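Local coordinates for protein LIP (Serratia marcescens, PDB 4A1R) that is a membrane-bound lipoprotein component of the bacterial type VI secretion system, probably of the TssJ family, at residues 10-15 with 33-38. Numbering follows the deposited sequence.
Sequences YSLVFD and IRVLLL
V35 sits midway along this contact and packs both of its methyls against the facing strand: CG1 of V35 meets CE2 of Y10 at 4.1 Å, and CG2 of V35 meets CD1 of L12 at 4.0 Å, with L12 and V35 reaching tip to tip. Beside them CZ and CE2 of F14 both lie 3.9 Å from the I33 CG2 methyl, and V35 CG2 comes next to CZ. Segments 10-15 and 33-38 belong to different sheets of a beta-sandwich; their axes run roughly antiparallel (159°) and come within 10.3 Å of each other, and direct contacts between them run through side chains. V94 and I92 of strand 91-96 touch L12, I33, V35 and L37, and F70 meets F14 edge-to-face. Against this close packing of methyls and ring, the Y10 end is looser. A chi1 of 65° sends the Y10 phenol across the gap, where its CE1 touches CD1 of L37 at 4.0 Å. Y10 OH accepts a hydrogen bond from a water at 3.2 Å. The same water donates to V35 O at 2.8 Å, the single water bridge between the strands. On the outer faces, R34 NH1 hydrogen-bonds L52 O and D15 OD1 hydrogen-bonds G78 N. Branched aliphatic and aromatic groups thus join the sheets, consistent with a sandwich core held mainly by hydrophobic burial, with one water accommodating the tyrosine hydroxyl.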
loop_
_atom_site.group_PDB
_atom_site.type_symbol
_atom_site.label_atom_id
_atom_site.label_comp_id
_atom_site.label_asym_id
_atom_site.label_seq_id
_atom_site.Cartn_x
_atom_site.Cartn_y
_atom_site.Cartn_z
ATOM N N TYR A 10 -3.773 7.263 -8.312
ATOM C CA TYR A 10 -2.874 7.331 -7.142
ATOM C C TYR A 10 -1.540 6.728 -7.512
ATOM O O TYR A 10 -1.437 5.949 -8.485
ATOM C CB TYR A 10 -3.476 6.567 -5.943
ATOM C CG TYR A 10 -3.597 5.075 -6.208
ATOM C CD1 TYR A 10 -4.742 4.571 -6.808
ATOM C CD2 TYR A 10 -2.556 4.177 -5.891
ATOM C CE1 TYR A 10 -4.867 3.228 -7.119
ATOM C CE2 TYR A 10 -2.672 2.818 -6.197
ATOM C CZ TYR A 10 -3.849 2.353 -6.805
ATOM O OH TYR A 10 -4.069 1.030 -7.111
ATOM N N SER A 11 -0.514 7.055 -6.741
ATOM C CA SER A 11 0.720 6.278 -6.810
ATOM C C SER A 11 1.509 6.320 -5.513
ATOM O O SER A 11 1.395 7.275 -4.704
ATOM C CB SER A 11 1.588 6.700 -7.984
ATOM O OG SER A 11 2.270 7.877 -7.686
ATOM N N LEU A 12 2.286 5.257 -5.315
ATOM C CA LEU A 12 3.121 5.086 -4.133
ATOM C C LEU A 12 4.527 4.909 -4.600
ATOM O O LEU A 12 4.794 4.127 -5.539
ATOM C CB LEU A 12 2.677 3.829 -3.372
ATOM C CG LEU A 12 1.249 3.785 -2.836
ATOM C CD1 LEU A 12 0.938 2.511 -2.067
ATOM C CD2 LEU A 12 1.035 4.975 -1.920
ATOM N N VAL A 13 5.455 5.607 -3.950
ATOM C CA VAL A 13 6.841 5.468 -4.300
ATOM C C VAL A 13 7.560 4.765 -3.145
ATOM O O VAL A 13 7.476 5.222 -2.006
ATOM C CB VAL A 13 7.517 6.830 -4.506
ATOM C CG1 VAL A 13 8.911 6.613 -5.073
ATOM C CG2 VAL A 13 6.712 7.713 -5.435
ATOM N N PHE A 14 8.283 3.689 -3.436
ATOM C CA PHE A 14 8.821 2.805 -2.383
ATOM C C PHE A 14 10.332 2.890 -2.350
ATOM O O PHE A 14 10.997 2.908 -3.404
ATOM C CB PHE A 14 8.373 1.334 -2.577
ATOM C CG PHE A 14 6.940 1.089 -2.267
ATOM C CD1 PHE A 14 5.938 1.319 -3.228
ATOM C CD2 PHE A 14 6.566 0.629 -1.003
ATOM C CE1 PHE A 14 4.609 1.103 -2.933
ATOM C CE2 PHE A 14 5.229 0.412 -0.701
ATOM C CZ PHE A 14 4.249 0.627 -1.669
ATOM N N ASP A 15 10.847 3.013 -1.126
ATOM C CA ASP A 15 12.247 2.785 -0.783
ATOM C C ASP A 15 12.289 1.557 0.147
ATOM O O ASP A 15 11.392 1.389 0.983
ATOM C CB ASP A 15 12.817 3.983 0.020
ATOM C CG ASP A 15 13.069 5.223 -0.830
ATOM O OD1 ASP A 15 12.714 5.250 -2.031
ATOM O OD2 ASP A 15 13.656 6.182 -0.284
ATOM N N ILE A 33 5.539 -6.796 -2.283
ATOM C CA ILE A 33 4.650 -5.730 -1.839
ATOM C C ILE A 33 3.340 -5.874 -2.556
ATOM O O ILE A 33 3.325 -5.997 -3.789
ATOM C CB ILE A 33 5.233 -4.336 -2.143
ATOM C CG1 ILE A 33 6.666 -4.174 -1.590
ATOM C CG2 ILE A 33 4.291 -3.233 -1.643
ATOM C CD1 ILE A 33 6.756 -4.089 -0.073
ATOM N N ARG A 34 2.240 -5.889 -1.810
ATOM C CA ARG A 34 0.928 -5.831 -2.458
ATOM C C ARG A 34 0.224 -4.514 -2.177
ATOM O O ARG A 34 0.364 -3.946 -1.105
ATOM C CB ARG A 34 0.088 -7.030 -2.033
ATOM C CG ARG A 34 0.760 -8.373 -2.357
ATOM C CD ARG A 34 -0.093 -9.519 -1.860
ATOM N NE ARG A 34 -1.406 -9.520 -2.495
ATOM C CZ ARG A 34 -2.444 -10.258 -2.106
ATOM N NH1 ARG A 34 -2.358 -11.059 -1.049
ATOM N NH2 ARG A 34 -3.590 -10.179 -2.774
ATOM N N VAL A 35 -0.532 -4.022 -3.148
ATOM C CA VAL A 35 -1.215 -2.747 -2.987
ATOM C C VAL A 35 -2.644 -3.042 -3.340
ATOM O O VAL A 35 -2.914 -3.570 -4.424
ATOM C CB VAL A 35 -0.618 -1.624 -3.881
ATOM C CG1 VAL A 35 -1.507 -0.376 -3.834
ATOM C CG2 VAL A 35 0.787 -1.259 -3.443
ATOM N N LEU A 36 -3.555 -2.751 -2.407
ATOM C CA LEU A 36 -4.938 -3.092 -2.596
ATOM C C LEU A 36 -5.809 -1.830 -2.573
ATOM O O LEU A 36 -5.683 -0.988 -1.688
ATOM C CB LEU A 36 -5.404 -4.091 -1.514
ATOM C CG LEU A 36 -4.811 -5.520 -1.488
ATOM C CD1 LEU A 36 -3.338 -5.536 -1.145
ATOM C CD2 LEU A 36 -5.534 -6.334 -0.428
ATOM N N LEU A 37 -6.709 -1.710 -3.546
ATOM C CA LEU A 37 -7.681 -0.646 -3.500
ATOM C C LEU A 37 -8.922 -1.127 -2.745
ATOM O O LEU A 37 -9.514 -2.175 -3.075
ATOM C CB LEU A 37 -8.022 -0.202 -4.931
ATOM C CG LEU A 37 -8.861 1.058 -5.042
ATOM C CD1 LEU A 37 -7.991 2.279 -4.752
ATOM C CD2 LEU A 37 -9.443 1.128 -6.447
ATOM N N LEU A 38 -9.301 -0.370 -1.717
ATOM C CA LEU A 38 -10.299 -0.808 -0.770
ATOM C C LEU A 38 -11.458 0.173 -0.602
ATOM O O LEU A 38 -11.249 1.394 -0.511
ATOM C CB LEU A 38 -9.662 -1.043 0.624
ATOM C CG LEU A 38 -8.475 -2.020 0.716
ATOM C CD1 LEU A 38 -7.801 -1.862 2.087
ATOM C CD2 LEU A 38 -8.858 -3.478 0.470
HETATM O O HOH W 1 -4.271 -2.057 -6.288
#